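Local coordinates for protein pectate lyase II (PDB 2QY1) that probably cleaves pectate, the acidic polysaccharide of plant cell walls, as a secreted lyase of polysaccharide lyase family 1, at residues A[239-253]-A[264-278]. The protein carries 2 engineered substitutions. Residues are numbered along the deposited sequence; the frame is centred on the assembly and turned at random.
Sequences AKIESNYFENIKNPV and WDLINNYVGSGITWG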
ATOM      1  N   ALA A 239       5.630 -11.200 -10.031  1.00 19.40           N
ATOM      2  CA  ALA A 239       6.128  -9.867  -9.705  1.00 19.31           C
ATOM      3  C   ALA A 239       7.442  -9.574 -10.421  1.00 19.40           C
ATOM      4  O   ALA A 239       8.406 -10.333 -10.303  1.00 19.34           O
ATOM      5  CB  ALA A 239       6.303  -9.720  -8.202  1.00 19.35           C
ATOM      6  N   LYS A 240       7.468  -8.481 -11.178  1.00 19.47           N
ATOM      7  CA  LYS A 240       8.717  -7.962 -11.716  1.00 19.60           C
ATOM      8  C   LYS A 240       9.365  -7.114 -10.623  1.00 19.66           C
ATOM      9  O   LYS A 240       8.893  -6.019 -10.310  1.00 19.74           O
ATOM     10  CB  LYS A 240       8.478  -7.143 -12.990  1.00 19.49           C
ATOM     11  CG  LYS A 240       9.758  -6.650 -13.649  1.00 19.45           C
ATOM     12  CD  LYS A 240       9.483  -5.922 -14.958  1.00 19.75           C
ATOM     13  CE  LYS A 240      10.781  -5.520 -15.646  1.00 20.22           C
ATOM     14  NZ  LYS A 240      11.545  -6.690 -16.171  1.00 21.17           N
ATOM     15  N   ILE A 241      10.435  -7.645 -10.037  1.00 19.71           N
ATOM     16  CA  ILE A 241      11.117  -7.008  -8.912  1.00 19.71           C
ATOM     17  C   ILE A 241      12.441  -6.418  -9.397  1.00 19.79           C
ATOM     18  O   ILE A 241      13.394  -7.148  -9.673  1.00 19.48           O
ATOM     19  CB  ILE A 241      11.333  -8.007  -7.742  1.00 19.66           C
ATOM     20  CG1 ILE A 241       9.992  -8.614  -7.307  1.00 19.72           C
ATOM     21  CG2 ILE A 241      12.043  -7.328  -6.565  1.00 19.83           C
ATOM     22  CD1 ILE A 241      10.107  -9.775  -6.326  1.00 19.67           C
ATOM     23  N   GLU A 242      12.484  -5.089  -9.485  1.00 19.77           N
ATOM     24  CA  GLU A 242      13.541  -4.388 -10.214  1.00 19.97           C
ATOM     25  C   GLU A 242      14.145  -3.226  -9.425  1.00 20.01           C
ATOM     26  O   GLU A 242      13.421  -2.397  -8.881  1.00 19.90           O
ATOM     27  CB  GLU A 242      12.971  -3.882 -11.545  1.00 20.07           C
ATOM     28  CG  GLU A 242      13.960  -3.164 -12.449  1.00 20.32           C
ATOM     29  CD  GLU A 242      13.324  -2.606 -13.716  1.00 20.27           C
ATOM     30  OE1 GLU A 242      14.069  -2.042 -14.541  1.00 20.27           O
ATOM     31  OE2 GLU A 242      12.089  -2.725 -13.890  1.00 20.65           O
ATOM     32  N   SER A 243      15.475  -3.175  -9.370  1.00 20.04           N
ATOM     33  CA  SER A 243      16.210  -2.024  -8.823  1.00 20.20           C
ATOM     34  C   SER A 243      15.735  -1.524  -7.452  1.00 20.27           C
ATOM     35  O   SER A 243      15.680  -0.314  -7.205  1.00 20.25           O
ATOM     36  CB  SER A 243      16.222  -0.869  -9.836  1.00 20.30           C
ATOM     37  OG  SER A 243      16.943  -1.225 -11.002  1.00 20.27           O
ATOM     38  N   ASN A 244      15.389  -2.454  -6.568  1.00 20.26           N
ATOM     39  CA  ASN A 244      15.069  -2.115  -5.187  1.00 20.48           C
ATOM     40  C   ASN A 244      16.349  -2.076  -4.353  1.00 20.50           C
ATOM     41  O   ASN A 244      17.412  -2.509  -4.805  1.00 20.55           O
ATOM     42  CB  ASN A 244      14.066  -3.117  -4.595  1.00 20.40           C
ATOM     43  CG  ASN A 244      12.783  -3.222  -5.407  1.00 20.45           C
ATOM     44  OD1 ASN A 244      12.623  -4.131  -6.222  1.00 21.51           O
ATOM     45  ND2 ASN A 244      11.868  -2.291  -5.192  1.00 19.04           N
ATOM     46  N   TYR A 245      16.241  -1.545  -3.140  1.00 20.61           N
ATOM     47  CA  TYR A 245      17.352  -1.500  -2.194  1.00 20.65           C
ATOM     48  C   TYR A 245      16.930  -2.274  -0.948  1.00 20.74           C
ATOM     49  O   TYR A 245      16.053  -1.827  -0.206  1.00 20.65           O
ATOM     50  CB  TYR A 245      17.676  -0.042  -1.844  1.00 20.55           C
ATOM     51  CG  TYR A 245      19.007   0.198  -1.154  1.00 20.45           C
ATOM     52  CD1 TYR A 245      20.047   0.845  -1.822  1.00 20.51           C
ATOM     53  CD2 TYR A 245      19.217  -0.190   0.172  1.00 20.45           C
ATOM     54  CE1 TYR A 245      21.265   1.087  -1.194  1.00 20.52           C
ATOM     55  CE2 TYR A 245      20.433   0.045   0.808  1.00 20.50           C
ATOM     56  CZ  TYR A 245      21.451   0.684   0.118  1.00 20.51           C
ATOM     57  OH  TYR A 245      22.654   0.918   0.737  1.00 20.51           O
ATOM     58  N   PHE A 246      17.544  -3.439  -0.739  1.00 20.81           N
ATOM     59  CA  PHE A 246      17.231  -4.303   0.401  1.00 21.01           C
ATOM     60  C   PHE A 246      18.356  -4.279   1.435  1.00 21.07           C
ATOM     61  O   PHE A 246      19.528  -4.439   1.085  1.00 20.90           O
ATOM     62  CB  PHE A 246      17.034  -5.756  -0.051  1.00 21.11           C
ATOM     63  CG  PHE A 246      15.882  -5.969  -0.995  1.00 21.32           C
ATOM     64  CD1 PHE A 246      16.098  -6.044  -2.367  1.00 21.45           C
ATOM     65  CD2 PHE A 246      14.583  -6.133  -0.511  1.00 21.49           C
ATOM     66  CE1 PHE A 246      15.041  -6.259  -3.245  1.00 21.51           C
ATOM     67  CE2 PHE A 246      13.519  -6.349  -1.382  1.00 21.18           C
ATOM     68  CZ  PHE A 246      13.748  -6.409  -2.754  1.00 21.25           C
ATOM     69  N   GLU A 247      17.997  -4.086   2.703  1.00 21.20           N
ATOM     70  CA  GLU A 247      18.934  -4.282   3.819  1.00 21.29           C
ATOM     71  C   GLU A 247      18.182  -4.571   5.115  1.00 21.36           C
ATOM     72  O   GLU A 247      17.026  -4.165   5.266  1.00 21.44           O
ATOM     73  CB  GLU A 247      19.886  -3.088   3.991  1.00 21.27           C
ATOM     74  CG  GLU A 247      19.213  -1.756   4.315  1.00 21.25           C
ATOM     75  CD  GLU A 247      20.209  -0.632   4.535  1.00 21.50           C
ATOM     76  OE1 GLU A 247      21.428  -0.905   4.572  1.00 21.24           O
ATOM     77  OE2 GLU A 247      19.775   0.529   4.674  1.00 21.69           O
ATOM     78  N   ASN A 248      18.843  -5.272   6.037  1.00 21.30           N
ATOM     79  CA  ASN A 248      18.242  -5.665   7.316  1.00 21.26           C
ATOM     80  C   ASN A 248      16.825  -6.218   7.125  1.00 21.18           C
ATOM     81  O   ASN A 248      15.855  -5.697   7.675  1.00 21.13           O
ATOM     82  CB  ASN A 248      18.261  -4.493   8.308  1.00 21.24           C
ATOM     83  CG  ASN A 248      19.658  -3.919   8.512  1.00 21.44           C
ATOM     84  OD1 ASN A 248      19.884  -2.726   8.315  1.00 21.86           O
ATOM     85  ND2 ASN A 248      20.598  -4.772   8.897  1.00 20.29           N
ATOM     86  N   ILE A 249      16.721  -7.270   6.319  1.00 21.16           N
ATOM     87  CA  ILE A 249      15.426  -7.824   5.932  1.00 21.05           C
ATOM     88  C   ILE A 249      15.464  -9.351   5.950  1.00 21.12           C
ATOM     89  O   ILE A 249      16.412  -9.966   5.450  1.00 21.12           O
ATOM     90  CB  ILE A 249      14.941  -7.266   4.545  1.00 21.05           C
ATOM     91  CG1 ILE A 249      13.627  -7.926   4.102  1.00 20.83           C
ATOM     92  CG2 ILE A 249      16.026  -7.409   3.473  1.00 20.85           C
ATOM     93  CD1 ILE A 249      12.834  -7.131   3.062  1.00 20.83           C
ATOM     94  N   LYS A 250      14.443  -9.947   6.560  1.00 21.06           N
ATOM     95  CA  LYS A 250      14.278 -11.396   6.565  1.00 21.11           C
ATOM     96  C   LYS A 250      13.321 -11.784   5.447  1.00 21.09           C
ATOM     97  O   LYS A 250      12.307 -11.117   5.238  1.00 21.09           O
ATOM     98  CB  LYS A 250      13.753 -11.878   7.920  1.00 21.13           C
ATOM     99  CG  LYS A 250      13.719 -13.391   8.071  1.00 21.31           C
ATOM    100  CD  LYS A 250      13.346 -13.806   9.481  1.00 21.48           C
ATOM    101  CE  LYS A 250      13.390 -15.315   9.627  1.00 21.70           C
ATOM    102  NZ  LYS A 250      13.350 -15.723  11.058  1.00 21.96           N
ATOM    103  N   ASN A 251      13.655 -12.860   4.733  1.00 21.11           N
ATOM    104  CA  ASN A 251      12.883 -13.327   3.572  1.00 21.16           C
ATOM    105  C   ASN A 251      12.433 -12.186   2.642  1.00 20.94           C
ATOM    106  O   ASN A 251      11.228 -11.973   2.465  1.00 20.82           O
ATOM    107  CB  ASN A 251      11.672 -14.158   4.025  1.00 21.25           C
ATOM    108  CG  ASN A 251      12.046 -15.249   5.007  1.00 21.71           C
ATOM    109  OD1 ASN A 251      11.559 -15.274   6.139  1.00 22.98           O
ATOM    110  ND2 ASN A 251      12.911 -16.161   4.579  1.00 20.97           N
ATOM    111  N   PRO A 252      13.400 -11.442   2.059  1.00 20.79           N
ATOM    112  CA  PRO A 252      13.059 -10.273   1.241  1.00 20.64           C
ATOM    113  C   PRO A 252      12.195 -10.598   0.026  1.00 20.58           C
ATOM    114  O   PRO A 252      11.302  -9.821  -0.323  1.00 20.57           O
ATOM    115  CB  PRO A 252      14.425  -9.725   0.807  1.00 20.71           C
ATOM    116  CG  PRO A 252      15.376 -10.856   0.981  1.00 20.70           C
ATOM    117  CD  PRO A 252      14.860 -11.639   2.143  1.00 20.72           C
ATOM    118  N   VAL A 253      12.467 -11.734  -0.609  1.00 20.57           N
ATOM    119  CA  VAL A 253      11.666 -12.211  -1.730  1.00 20.49           C
ATOM    120  C   VAL A 253      11.334 -13.674  -1.473  1.00 20.64           C
ATOM    121  O   VAL A 253      12.228 -14.524  -1.411  1.00 20.50           O
ATOM    122  CB  VAL A 253      12.396 -12.037  -3.087  1.00 20.46           C
ATOM    123  CG1 VAL A 253      11.571 -12.623  -4.221  1.00 20.49           C
ATOM    124  CG2 VAL A 253      12.691 -10.565  -3.359  1.00 20.11           C
ATOM    125  N   TRP A 264       8.655 -14.719  -9.580  1.00 22.46           N
ATOM    126  CA  TRP A 264       9.313 -13.416  -9.673  1.00 22.33           C
ATOM    127  C   TRP A 264      10.340 -13.299 -10.795  1.00 22.17           C
ATOM    128  O   TRP A 264      11.035 -14.262 -11.129  1.00 22.25           O
ATOM    129  CB  TRP A 264       9.952 -13.023  -8.334  1.00 22.28           C
ATOM    130  CG  TRP A 264      10.704 -14.127  -7.654  1.00 22.26           C
ATOM    131  CD1 TRP A 264      11.955 -14.576  -7.956  1.00 22.34           C
ATOM    132  CD2 TRP A 264      10.251 -14.915  -6.547  1.00 22.32           C
ATOM    133  NE1 TRP A 264      12.312 -15.600  -7.107  1.00 22.40           N
ATOM    134  CE2 TRP A 264      11.284 -15.826  -6.232  1.00 22.51           C
ATOM    135  CE3 TRP A 264       9.073 -14.937  -5.788  1.00 22.41           C
ATOM    136  CZ2 TRP A 264      11.174 -16.754  -5.191  1.00 22.44           C
ATOM    137  CZ3 TRP A 264       8.962 -15.862  -4.754  1.00 22.28           C
ATOM    138  CH2 TRP A 264      10.008 -16.754  -4.464  1.00 22.38           C
ATOM    139  N   ASP A 265      10.410 -12.099 -11.368  1.00 21.99           N
ATOM    140  CA  ASP A 265      11.414 -11.729 -12.356  1.00 21.76           C
ATOM    141  C   ASP A 265      12.321 -10.687 -11.698  1.00 21.70           C
ATOM    142  O   ASP A 265      11.913  -9.543 -11.468  1.00 21.71           O
ATOM    143  CB  ASP A 265      10.730 -11.153 -13.604  1.00 21.90           C
ATOM    144  CG  ASP A 265      11.648 -11.097 -14.819  1.00 21.84           C
ATOM    145  OD1 ASP A 265      12.884 -11.039 -14.656  1.00 22.20           O
ATOM    146  OD2 ASP A 265      11.123 -11.099 -15.953  1.00 22.04           O
ATOM    147  N   LEU A 266      13.544 -11.103 -11.380  1.00 21.46           N
ATOM    148  CA  LEU A 266      14.484 -10.279 -10.619  1.00 21.33           C
ATOM    149  C   LEU A 266      15.563  -9.674 -11.510  1.00 21.38           C
ATOM    150  O   LEU A 266      16.213 -10.385 -12.274  1.00 21.14           O
ATOM    151  CB  LEU A 266      15.137 -11.108  -9.506  1.00 21.26           C
ATOM    152  CG  LEU A 266      14.282 -11.558  -8.314  1.00 21.10           C
ATOM    153  CD1 LEU A 266      14.917 -12.756  -7.623  1.00 20.50           C
ATOM    154  CD2 LEU A 266      14.072 -10.428  -7.323  1.00 20.37           C
ATOM    155  N   ILE A 267      15.735  -8.355 -11.420  1.00 21.47           N
ATOM    156  CA  ILE A 267      16.803  -7.656 -12.146  1.00 21.60           C
ATOM    157  C   ILE A 267      17.294  -6.432 -11.373  1.00 21.54           C
ATOM    158  O   ILE A 267      16.492  -5.665 -10.831  1.00 21.45           O
ATOM    159  CB  ILE A 267      16.386  -7.193 -13.585  1.00 21.76           C
ATOM    160  CG1 ILE A 267      15.219  -8.008 -14.165  1.00 22.03           C
ATOM    161  CG2 ILE A 267      17.591  -7.228 -14.531  1.00 21.99           C
ATOM    162  CD1 ILE A 267      13.837  -7.466 -13.821  1.00 21.66           C
ATOM    163  N   ASN A 268      18.616  -6.271 -11.323  1.00 21.46           N
ATOM    164  CA  ASN A 268      19.278  -5.047 -10.837  1.00 21.46           C
ATOM    165  C   ASN A 268      18.978  -4.615  -9.398  1.00 21.43           C
ATOM    166  O   ASN A 268      19.163  -3.448  -9.051  1.00 21.30           O
ATOM    167  CB  ASN A 268      19.022  -3.873 -11.801  1.00 21.41           C
ATOM    168  CG  ASN A 268      19.642  -4.088 -13.169  1.00 21.48           C
ATOM    169  OD1 ASN A 268      20.640  -4.798 -13.315  1.00 21.87           O
ATOM    170  ND2 ASN A 268      19.055  -3.463 -14.184  1.00 21.42           N
ATOM    171  N   ASN A 269      18.533  -5.547  -8.561  1.00 21.56           N
ATOM    172  CA  ASN A 269      18.256  -5.234  -7.159  1.00 21.72           C
ATOM    173  C   ASN A 269      19.540  -5.034  -6.363  1.00 21.81           C
ATOM    174  O   ASN A 269      20.480  -5.816  -6.494  1.00 21.95           O
ATOM    175  CB  ASN A 269      17.399  -6.329  -6.515  1.00 21.59           C
ATOM    176  CG  ASN A 269      16.016  -6.425  -7.132  1.00 21.35           C
ATOM    177  OD1 ASN A 269      15.715  -7.370  -7.859  1.00 21.11           O
ATOM    178  ND2 ASN A 269      15.171  -5.441  -6.850  1.00 20.32           N
ATOM    179  N   TYR A 270      19.582  -3.972  -5.561  1.00 22.08           N
ATOM    180  CA  TYR A 270      20.693  -3.749  -4.642  1.00 22.24           C
ATOM    181  C   TYR A 270      20.449  -4.549  -3.370  1.00 22.35           C
ATOM    182  O   TYR A 270      19.464  -4.324  -2.663  1.00 22.18           O
ATOM    183  CB  TYR A 270      20.866  -2.261  -4.309  1.00 22.27           C
ATOM    184  CG  TYR A 270      22.067  -1.972  -3.424  1.00 22.28           C
ATOM    185  CD1 TYR A 270      23.269  -1.513  -3.970  1.00 22.10           C
ATOM    186  CD2 TYR A 270      22.007  -2.169  -2.043  1.00 21.89           C
ATOM    187  CE1 TYR A 270      24.377  -1.254  -3.162  1.00 22.22           C
ATOM    188  CE2 TYR A 270      23.110  -1.919  -1.228  1.00 22.22           C
ATOM    189  CZ  TYR A 270      24.287  -1.458  -1.794  1.00 22.31           C
ATOM    190  OH  TYR A 270      25.373  -1.205  -0.987  1.00 22.51           O
ATOM    191  N   VAL A 271      21.357  -5.477  -3.088  1.00 22.50           N
ATOM    192  CA  VAL A 271      21.264  -6.330  -1.906  1.00 22.68           C
ATOM    193  C   VAL A 271      22.352  -5.932  -0.909  1.00 22.75           C
ATOM    194  O   VAL A 271      23.535  -6.203  -1.123  1.00 22.70           O
ATOM    195  CB  VAL A 271      21.386  -7.830  -2.282  1.00 22.71           C
ATOM    196  CG1 VAL A 271      21.111  -8.716  -1.078  1.00 22.60           C
ATOM    197  CG2 VAL A 271      20.432  -8.173  -3.419  1.00 22.87           C
ATOM    198  N   GLY A 272      21.947  -5.280   0.176  1.00 22.85           N
ATOM    199  CA  GLY A 272      22.891  -4.787   1.179  1.00 23.02           C
ATOM    200  C   GLY A 272      23.201  -5.801   2.262  1.00 23.18           C
ATOM    201  O   GLY A 272      23.073  -7.011   2.053  1.00 23.09           O
ATOM    202  N   SER A 273      23.614  -5.297   3.423  1.00 23.34           N
ATOM    203  CA  SER A 273      23.931  -6.136   4.573  1.00 23.51           C
ATOM    204  C   SER A 273      22.676  -6.508   5.362  1.00 23.48           C
ATOM    205  O   SER A 273      21.630  -5.866   5.226  1.00 23.42           O
ATOM    206  CB  SER A 273      24.939  -5.427   5.484  1.00 23.61           C
ATOM    207  OG  SER A 273      24.423  -4.184   5.934  1.00 24.37           O
ATOM    208  N   GLY A 274      22.788  -7.558   6.173  1.00 23.43           N
ATOM    209  CA  GLY A 274      21.717  -7.967   7.080  1.00 23.46           C
ATOM    210  C   GLY A 274      20.545  -8.685   6.439  1.00 23.43           C
ATOM    211  O   GLY A 274      19.418  -8.601   6.933  1.00 23.19           O
ATOM    212  N   ILE A 275      20.802  -9.391   5.342  1.00 23.48           N
ATOM    213  CA  ILE A 275      19.791 -10.243   4.720  1.00 23.62           C
ATOM    214  C   ILE A 275      19.774 -11.586   5.437  1.00 23.74           C
ATOM    215  O   ILE A 275      20.806 -12.253   5.543  1.00 23.64           O
ATOM    216  CB  ILE A 275      20.069 -10.488   3.210  1.00 23.67           C
ATOM    217  CG1 ILE A 275      20.472  -9.190   2.487  1.00 23.82           C
ATOM    218  CG2 ILE A 275      18.878 -11.188   2.543  1.00 23.80           C
ATOM    219  CD1 ILE A 275      19.380  -8.137   2.359  1.00 23.22           C
ATOM    220  N   THR A 276      18.606 -11.974   5.942  1.00 23.91           N
ATOM    221  CA  THR A 276      18.442 -13.282   6.580  1.00 24.11           C
ATOM    222  C   THR A 276      17.284 -14.052   5.954  1.00 24.23           C
ATOM    223  O   THR A 276      16.430 -13.471   5.286  1.00 24.25           O
ATOM    224  CB  THR A 276      18.246 -13.179   8.113  1.00 24.10           C
ATOM    225  OG1 THR A 276      17.094 -12.380   8.408  1.00 24.04           O
ATOM    226  CG2 THR A 276      19.476 -12.573   8.781  1.00 24.33           C
ATOM    227  N   TRP A 277      17.271 -15.364   6.167  1.00 24.38           N
ATOM    228  CA  TRP A 277      16.250 -16.232   5.595  1.00 24.73           C
ATOM    229  C   TRP A 277      15.739 -17.232   6.626  1.00 25.23           C
ATOM    230  O   TRP A 277      16.469 -17.623   7.541  1.00 25.12           O
ATOM    231  CB  TRP A 277      16.803 -16.981   4.381  1.00 24.52           C
ATOM    232  CG  TRP A 277      17.250 -16.093   3.258  1.00 24.33           C
ATOM    233  CD1 TRP A 277      18.513 -15.619   3.036  1.00 24.12           C
ATOM    234  CD2 TRP A 277      16.436 -15.578   2.197  1.00 24.10           C
ATOM    235  NE1 TRP A 277      18.534 -14.837   1.905  1.00 23.83           N
ATOM    236  CE2 TRP A 277      17.273 -14.797   1.369  1.00 24.13           C
ATOM    237  CE3 TRP A 277      15.080 -15.701   1.867  1.00 23.84           C
ATOM    238  CZ2 TRP A 277      16.798 -14.139   0.230  1.00 24.14           C
ATOM    239  CZ3 TRP A 277      14.607 -15.048   0.734  1.00 24.06           C
ATOM    240  CH2 TRP A 277      15.466 -14.279  -0.072  1.00 24.29           C
ATOM    241  N   GLY A 278      14.487 -17.649   6.462  1.00 25.80           N
ATOM    242  CA  GLY A 278      13.870 -18.635   7.340  1.00 26.80           C
ATOM    243  C   GLY A 278      12.917 -19.559   6.607  1.00 27.50           C
ATOM    244  O   GLY A 278      12.479 -19.263   5.495  1.00 27.44           O
TER
HETATM  245  O   HOH W   1      16.683  -1.908 -13.817  1.00 20.65           O
HETATM  246  O   HOH W   2      23.519  -2.359   3.584  1.00 37.16           O
HETATM  247  O   HOH W   3      23.319  -4.533   8.644  1.00 33.97           O
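V253 lays CG1 over the indole of W264, 3.8 Å from the centroid of its five-membered ring, and I241 packs CD1 against W264 CB at 3.8 Å. The two segments lie on successive coils of the right-handed parallel beta-helix of pectate lyases, and these side chains fill its interior. L266 lies alongside I241, its CD2 3.7 Å from I241 CB. Further round the coil I275 CD1 touches I249 CG2, while P252 sets CD over one face of the six-membered ring of W277; V253 O meets the same indole at its edge.

Strands 239-242 and 264-267 run parallel, and past S243 the pairing resumes with the hydrogen bond from Y270 N to N244 O, followed by F246 N to Y270 O, 2.9 Å and nearly straight. On the outer face Y245 and Y270 form an offset stack with centroids 4.2 Å apart and planes at 12°. Both rings swing CG anti to the backbone N (chi1 -165° and -176°); with the two residues bridged in register, this sets the rings side by side.

At the polar edge E247, its OE2 hydrogen-bonded to Y222 and salt-bridged to K315, uses OE1 to accept from a water that S273 N donates to. A second water links E242 OE1 (OE2 bonds Y306 and H217), S243 OG and N268, whose ND2 donates to it at 2.9 Å.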